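Local coordinates for protein thiosulfate sulfurtransferase YnjE (Escherichia coli, PDB 2WLR) that catalyses sulfur transfer from thiosulfate to cyanide, giving thiocyanate and sulfite, by way of a cysteine persulfide in the periplasm, at residues A[5-10]-A[102-107]; A[148-153]-A[167-172]. One frame throughout, in Å; residues are numbered along the deposited sequence.

Contact 1 of 2, residues A[5-10]-A[102-107]; sequences ELAKPL and HISILS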
loop_
_atom_site.group_PDB
_atom_site.type_symbol
_atom_site.label_atom_id
_atom_site.label_comp_id
_atom_site.label_asym_id
_atom_site.label_seq_id
_atom_site.Cartn_x
_atom_site.Cartn_y
_atom_site.Cartn_z
ATOM N N GLU A 5 -32.549 13.142 -10.102
ATOM C CA GLU A 5 -32.753 11.779 -9.587
ATOM C C GLU A 5 -31.944 10.744 -10.368
ATOM O O GLU A 5 -31.493 10.991 -11.487
ATOM C CB GLU A 5 -34.234 11.386 -9.628
ATOM C CG GLU A 5 -35.053 11.893 -8.450
ATOM C CD GLU A 5 -36.508 11.451 -8.523
ATOM O OE1 GLU A 5 -36.950 10.998 -9.607
ATOM O OE2 GLU A 5 -37.208 11.549 -7.488
ATOM N N LEU A 6 -31.779 9.574 -9.759
ATOM C CA LEU A 6 -31.105 8.454 -10.404
ATOM C C LEU A 6 -31.927 7.939 -11.578
ATOM O O LEU A 6 -33.162 7.950 -11.524
ATOM C CB LEU A 6 -30.880 7.322 -9.395
ATOM C CG LEU A 6 -29.957 7.653 -8.219
ATOM C CD1 LEU A 6 -30.285 6.821 -6.981
ATOM C CD2 LEU A 6 -28.507 7.479 -8.636
ATOM N N ALA A 7 -31.240 7.499 -12.636
ATOM C CA ALA A 7 -31.868 6.782 -13.753
ATOM C C ALA A 7 -32.470 5.467 -13.237
ATOM O O ALA A 7 -32.473 5.224 -12.026
ATOM C CB ALA A 7 -30.848 6.515 -14.840
ATOM N N LYS A 8 -32.980 4.612 -14.127
ATOM C CA LYS A 8 -33.681 3.413 -13.655
ATOM C C LYS A 8 -32.688 2.411 -13.002
ATOM O O LYS A 8 -31.585 2.206 -13.529
ATOM C CB LYS A 8 -34.525 2.765 -14.770
ATOM C CG LYS A 8 -33.784 1.880 -15.740
ATOM C CD LYS A 8 -34.714 0.861 -16.423
ATOM C CE LYS A 8 -34.005 -0.493 -16.560
ATOM N NZ LYS A 8 -33.927 -1.257 -15.258
ATOM N N PRO A 9 -33.064 1.819 -11.852
ATOM C CA PRO A 9 -32.146 0.881 -11.174
ATOM C C PRO A 9 -31.782 -0.320 -12.044
ATOM O O PRO A 9 -32.577 -0.743 -12.886
ATOM C CB PRO A 9 -32.933 0.407 -9.952
ATOM C CG PRO A 9 -34.094 1.366 -9.804
ATOM C CD PRO A 9 -34.339 1.974 -11.127
ATOM N N LEU A 10 -30.571 -0.833 -11.859
ATOM C CA LEU A 10 -30.060 -1.948 -12.650
ATOM C C LEU A 10 -29.530 -3.017 -11.723
ATOM O O LEU A 10 -28.885 -2.690 -10.716
ATOM C CB LEU A 10 -28.903 -1.473 -13.546
ATOM C CG LEU A 10 -29.209 -0.530 -14.720
ATOM C CD1 LEU A 10 -27.921 0.084 -15.241
ATOM C CD2 LEU A 10 -29.954 -1.234 -15.837
ATOM N N HIS A 102 -25.831 8.777 -17.384
ATOM C CA HIS A 102 -26.639 7.598 -17.096
ATOM C C HIS A 102 -26.195 6.990 -15.767
ATOM O O HIS A 102 -25.392 6.064 -15.776
ATOM C CB HIS A 102 -26.463 6.581 -18.224
ATOM C CG HIS A 102 -27.453 5.464 -18.187
ATOM N ND1 HIS A 102 -28.032 5.021 -17.016
ATOM C CD2 HIS A 102 -27.937 4.671 -19.171
ATOM C CE1 HIS A 102 -28.855 4.022 -17.284
ATOM N NE2 HIS A 102 -28.816 3.789 -18.582
ATOM N N ILE A 103 -26.708 7.536 -14.667
ATOM C CA ILE A 103 -26.293 7.172 -13.304
ATOM C C ILE A 103 -27.465 6.562 -12.573
ATOM O O ILE A 103 -28.479 7.215 -12.342
ATOM C CB ILE A 103 -25.796 8.393 -12.517
ATOM C CG1 ILE A 103 -24.656 9.090 -13.259
ATOM C CG2 ILE A 103 -25.306 7.994 -11.086
ATOM C CD1 ILE A 103 -24.244 10.392 -12.635
ATOM N N SER A 104 -27.328 5.281 -12.230
ATOM C CA SER A 104 -28.366 4.498 -11.547
ATOM C C SER A 104 -27.845 3.962 -10.213
ATOM O O SER A 104 -26.664 4.130 -9.897
ATOM C CB SER A 104 -28.723 3.286 -12.398
ATOM O OG SER A 104 -29.226 3.664 -13.666
ATOM N N ILE A 105 -28.727 3.334 -9.453
ATOM C CA ILE A 105 -28.327 2.515 -8.308
ATOM C C ILE A 105 -28.177 1.061 -8.767
ATOM O O ILE A 105 -28.902 0.596 -9.666
ATOM C CB ILE A 105 -29.357 2.623 -7.183
ATOM C CG1 ILE A 105 -28.814 2.062 -5.888
ATOM C CG2 ILE A 105 -30.643 1.891 -7.543
ATOM C CD1 ILE A 105 -29.523 2.605 -4.691
ATOM N N LEU A 106 -27.198 0.357 -8.202
ATOM C CA LEU A 106 -27.031 -1.068 -8.450
ATOM C C LEU A 106 -27.952 -1.764 -7.461
ATOM O O LEU A 106 -27.661 -1.801 -6.255
ATOM C CB LEU A 106 -25.567 -1.500 -8.308
ATOM C CG LEU A 106 -25.284 -2.973 -8.609
ATOM C CD1 LEU A 106 -25.593 -3.330 -10.016
ATOM C CD2 LEU A 106 -23.804 -3.271 -8.303
ATOM N N SER A 107 -29.102 -2.244 -7.952
ATOM C CA SER A 107 -30.211 -2.613 -7.071
ATOM C C SER A 107 -29.914 -3.804 -6.190
ATOM O O SER A 107 -30.329 -3.815 -5.033
ATOM C CB SER A 107 -31.509 -2.878 -7.848
ATOM O OG SER A 107 -31.316 -3.819 -8.864
HETATM O O HOH W 1 -31.513 3.946 -9.888
#

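Contact 2 of 2, residues A[148-153]-A[167-172]; sequences WKVIEA and PGADYI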
loop_
_atom_site.group_PDB
_atom_site.type_symbol
_atom_site.label_atom_id
_atom_site.label_comp_id
_atom_site.label_asym_id
_atom_site.label_seq_id
_atom_site.Cartn_x
_atom_site.Cartn_y
_atom_site.Cartn_z
ATOM N N TRP A 148 -0.162 -9.696 19.813
ATOM C CA TRP A 148 -0.020 -8.637 18.822
ATOM C C TRP A 148 0.602 -7.380 19.423
ATOM O O TRP A 148 0.507 -7.092 20.628
ATOM C CB TRP A 148 -1.371 -8.342 18.125
ATOM C CG TRP A 148 -2.526 -7.977 19.048
ATOM C CD1 TRP A 148 -3.459 -8.834 19.585
ATOM C CD2 TRP A 148 -2.885 -6.676 19.497
ATOM N NE1 TRP A 148 -4.332 -8.149 20.366
ATOM C CE2 TRP A 148 -4.016 -6.816 20.329
ATOM C CE3 TRP A 148 -2.348 -5.411 19.302
ATOM C CZ2 TRP A 148 -4.617 -5.730 20.968
ATOM C CZ3 TRP A 148 -2.938 -4.332 19.931
ATOM C CH2 TRP A 148 -4.063 -4.495 20.761
ATOM N N LYS A 149 1.253 -6.618 18.550
ATOM C CA LYS A 149 1.876 -5.364 18.867
ATOM C C LYS A 149 1.457 -4.349 17.808
ATOM O O LYS A 149 1.376 -4.712 16.612
ATOM C CB LYS A 149 3.402 -5.507 18.830
ATOM C CG LYS A 149 4.006 -6.544 19.746
ATOM C CD LYS A 149 3.840 -6.133 21.198
ATOM C CE LYS A 149 4.949 -6.693 22.119
ATOM N NZ LYS A 149 4.481 -7.884 22.841
ATOM N N VAL A 150 1.248 -3.112 18.222
ATOM C CA VAL A 150 1.086 -1.963 17.338
ATOM C C VAL A 150 2.291 -1.055 17.506
ATOM O O VAL A 150 2.697 -0.760 18.622
ATOM C CB VAL A 150 -0.192 -1.195 17.621
ATOM C CG1 VAL A 150 -0.313 0.016 16.691
ATOM C CG2 VAL A 150 -1.398 -2.113 17.446
ATOM N N ILE A 151 2.901 -0.652 16.405
ATOM C CA ILE A 151 4.162 0.065 16.436
ATOM C C ILE A 151 4.171 1.172 15.419
ATOM O O ILE A 151 3.924 0.922 14.219
ATOM C CB ILE A 151 5.340 -0.879 16.134
ATOM C CG1 ILE A 151 5.298 -2.138 17.026
ATOM C CG2 ILE A 151 6.662 -0.167 16.354
ATOM C CD1 ILE A 151 6.521 -2.994 16.960
ATOM N N GLU A 152 4.497 2.375 15.873
ATOM C CA GLU A 152 4.739 3.537 15.018
ATOM C C GLU A 152 6.188 3.518 14.574
ATOM O O GLU A 152 7.094 3.326 15.383
ATOM C CB GLU A 152 4.491 4.878 15.735
ATOM C CG GLU A 152 4.689 6.055 14.816
ATOM C CD GLU A 152 4.137 7.393 15.310
ATOM O OE1 GLU A 152 3.245 7.457 16.201
ATOM O OE2 GLU A 152 4.577 8.419 14.717
ATOM N N ALA A 153 6.418 3.695 13.276
ATOM C CA ALA A 153 7.766 3.752 12.708
ATOM C C ALA A 153 8.020 5.132 12.122
ATOM O O ALA A 153 7.164 5.694 11.436
ATOM C CB ALA A 153 7.938 2.644 11.597
ATOM N N PRO A 167 -3.147 4.561 20.809
ATOM C CA PRO A 167 -3.043 3.991 22.159
ATOM C C PRO A 167 -2.417 2.616 22.149
ATOM O O PRO A 167 -2.788 1.787 21.323
ATOM C CB PRO A 167 -4.494 3.925 22.610
ATOM C CG PRO A 167 -5.154 5.064 21.866
ATOM C CD PRO A 167 -4.516 5.035 20.524
ATOM N N GLY A 168 -1.453 2.392 23.039
ATOM C CA GLY A 168 -0.808 1.084 23.154
ATOM C C GLY A 168 0.301 0.856 22.126
ATOM O O GLY A 168 0.929 -0.205 22.123
ATOM N N ALA A 169 0.586 1.864 21.300
ATOM C CA ALA A 169 1.632 1.731 20.283
ATOM C C ALA A 169 3.025 1.946 20.856
ATOM O O ALA A 169 3.258 2.873 21.641
ATOM C CB ALA A 169 1.397 2.713 19.137
ATOM N N ASP A 170 3.938 1.076 20.440
ATOM C CA ASP A 170 5.377 1.201 20.666
ATOM C C ASP A 170 5.923 2.128 19.561
ATOM O O ASP A 170 5.155 2.609 18.724
ATOM C CB ASP A 170 5.972 -0.221 20.645
ATOM C CG ASP A 170 7.438 -0.298 21.008
ATOM O OD1 ASP A 170 7.980 0.614 21.656
ATOM O OD2 ASP A 170 8.029 -1.349 20.649
ATOM N N TYR A 171 7.218 2.416 19.594
ATOM C CA TYR A 171 7.879 3.227 18.577
ATOM C C TYR A 171 9.158 2.558 18.129
ATOM O O TYR A 171 9.937 2.040 18.958
ATOM C CB TYR A 171 8.223 4.604 19.143
ATOM C CG TYR A 171 8.921 5.510 18.156
ATOM C CD1 TYR A 171 8.188 6.339 17.307
ATOM C CD2 TYR A 171 10.322 5.547 18.058
ATOM C CE1 TYR A 171 8.815 7.155 16.390
ATOM C CE2 TYR A 171 10.954 6.385 17.141
ATOM C CZ TYR A 171 10.190 7.201 16.320
ATOM O OH TYR A 171 10.753 8.064 15.402
ATOM N N ILE A 172 9.364 2.483 16.815
ATOM C CA ILE A 172 10.623 1.988 16.272
ATOM C C ILE A 172 11.229 3.114 15.430
ATOM O O ILE A 172 10.584 3.673 14.533
ATOM C CB ILE A 172 10.469 0.712 15.423
ATOM C CG1 ILE A 172 10.166 -0.493 16.296
ATOM C CG2 ILE A 172 11.759 0.426 14.600
ATOM C CD1 ILE A 172 9.828 -1.726 15.509
HETATM O O HOH W 2 1.730 -2.719 21.094
#

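Contact 1 of 2, residues A[5-10]-A[102-107]
Ala7, Pro9 and Leu10 lie along Ser104, Ile105 and Leu106 in a mainly backbone-to-backbone contact, where the extended N-terminal segment 5-10 borders strand 103-105 at the rim of the first rhodanese module. The end-to-end directions differ by 60°, so the pairing is intermittent rather than a continuous strand pair. Ala7 N donates to Ile103 O at 2.8 Å. Beside it a water joins the two backbones, giving a proton to Ala7 O and taking one from Ile105 N. Direct pairing resumes at Leu10, whose N reaches Ile105 O at 3.1 Å in a nearly straight bond (173° at the hydrogen); Leu10 O in turn accepts from Ser107 N at 2.8 Å. This bridge of Leu10 with Leu106, followed at once by helix 12-17, is consistent with a short form of the first strand of the rhodanese fold, which in the two later modules of this chain also lies beside the last strand and runs into a helix. On its other flank, strand 103-105 bonds to Val79 and Leu81 of strand 79-82. Ser104 supplies the polar side-chain link. Its OG, turned beside the backbone N, donates to Lys8 O at 2.8 Å, approaching from above the carbonyl plane, and thereby ties down the residue between the two backbone pairings. The apolar contacts are small. The exposed Pro9 rests its CB against Ile105 CG2 at 3.6 Å, because Ile105 sends CG1 anti to its backbone N (chi1 -166°) and turns the CG2 methyl to the proline. Leu6 puts CD2 beside Ile103 CG2, 4.1 Å away, and also touches Lys92 of helix 85-97, while Leu10 reaches inward to Leu15.

Contact 2 of 2, residues A[148-153]-A[167-172]
Ile151 and Ile172, two residues out of register on neighbouring parallel strands, cross obliquely on the same face of the sheet, with Ile151 CG2 only 3.5 Å from Ile172 CG1. Ile151 places that methyl anti to its backbone N (chi1 -51° for CG1), which carries it to the next residue on the same face of its neighbour, two places on from its own partner Asp170. Its other branch lies side by side with Asp170, CG1 to CB 4.2 Å, the two side chains pointing the same way. Cut back to an alanine, Ile151 would probably leave a gap beside Ile172 CG1 and CD1 and beside Asp170 CB, with the Ile172 side chain freer to turn. Glu152 and Tyr171 project from the opposite face, where Tyr171 CD1 passes 3.7 Å from Glu152 O. The backbones alternate in the parallel manner: Asp170 N to Val150 O, Glu152 N to Asp170 O and Ile172 N to Glu152 O, the last at 2.8 Å. These bonds close the beta-alpha-beta unit of strand 148-154, helix 160-163 and strand 170-173 in the second rhodanese module. The buried polar ends turn to partners elsewhere: Glu152 forms a salt bridge with Arg211, Asp170 OD2 bonds His198, and Tyr171 OH bonds Gly156 O. The strand pair is thus joined by backbone bonds and aliphatic packing, while its side-chain polar groups tie it to the surrounding loops.

In the fold
Contact 1 closes before contact 2 opens, and the two belong to separate parallel sheets, their centres 45 Å apart and their nearest atoms about 34 Å apart. Each lies at a sheet border, but at different ends of the rhodanese topology: 5-10 with 102-107 brings the start of the first module to its last strand, whereas 148-153 with 167-172 joins the edge strand 170-173 to its neighbour 148-154 in the second. Contact 1 therefore spans almost its whole module, and contact 2 a short crossover. Both are structural packing within their own module, away from the persulfide-forming Cys365, which belongs to the third.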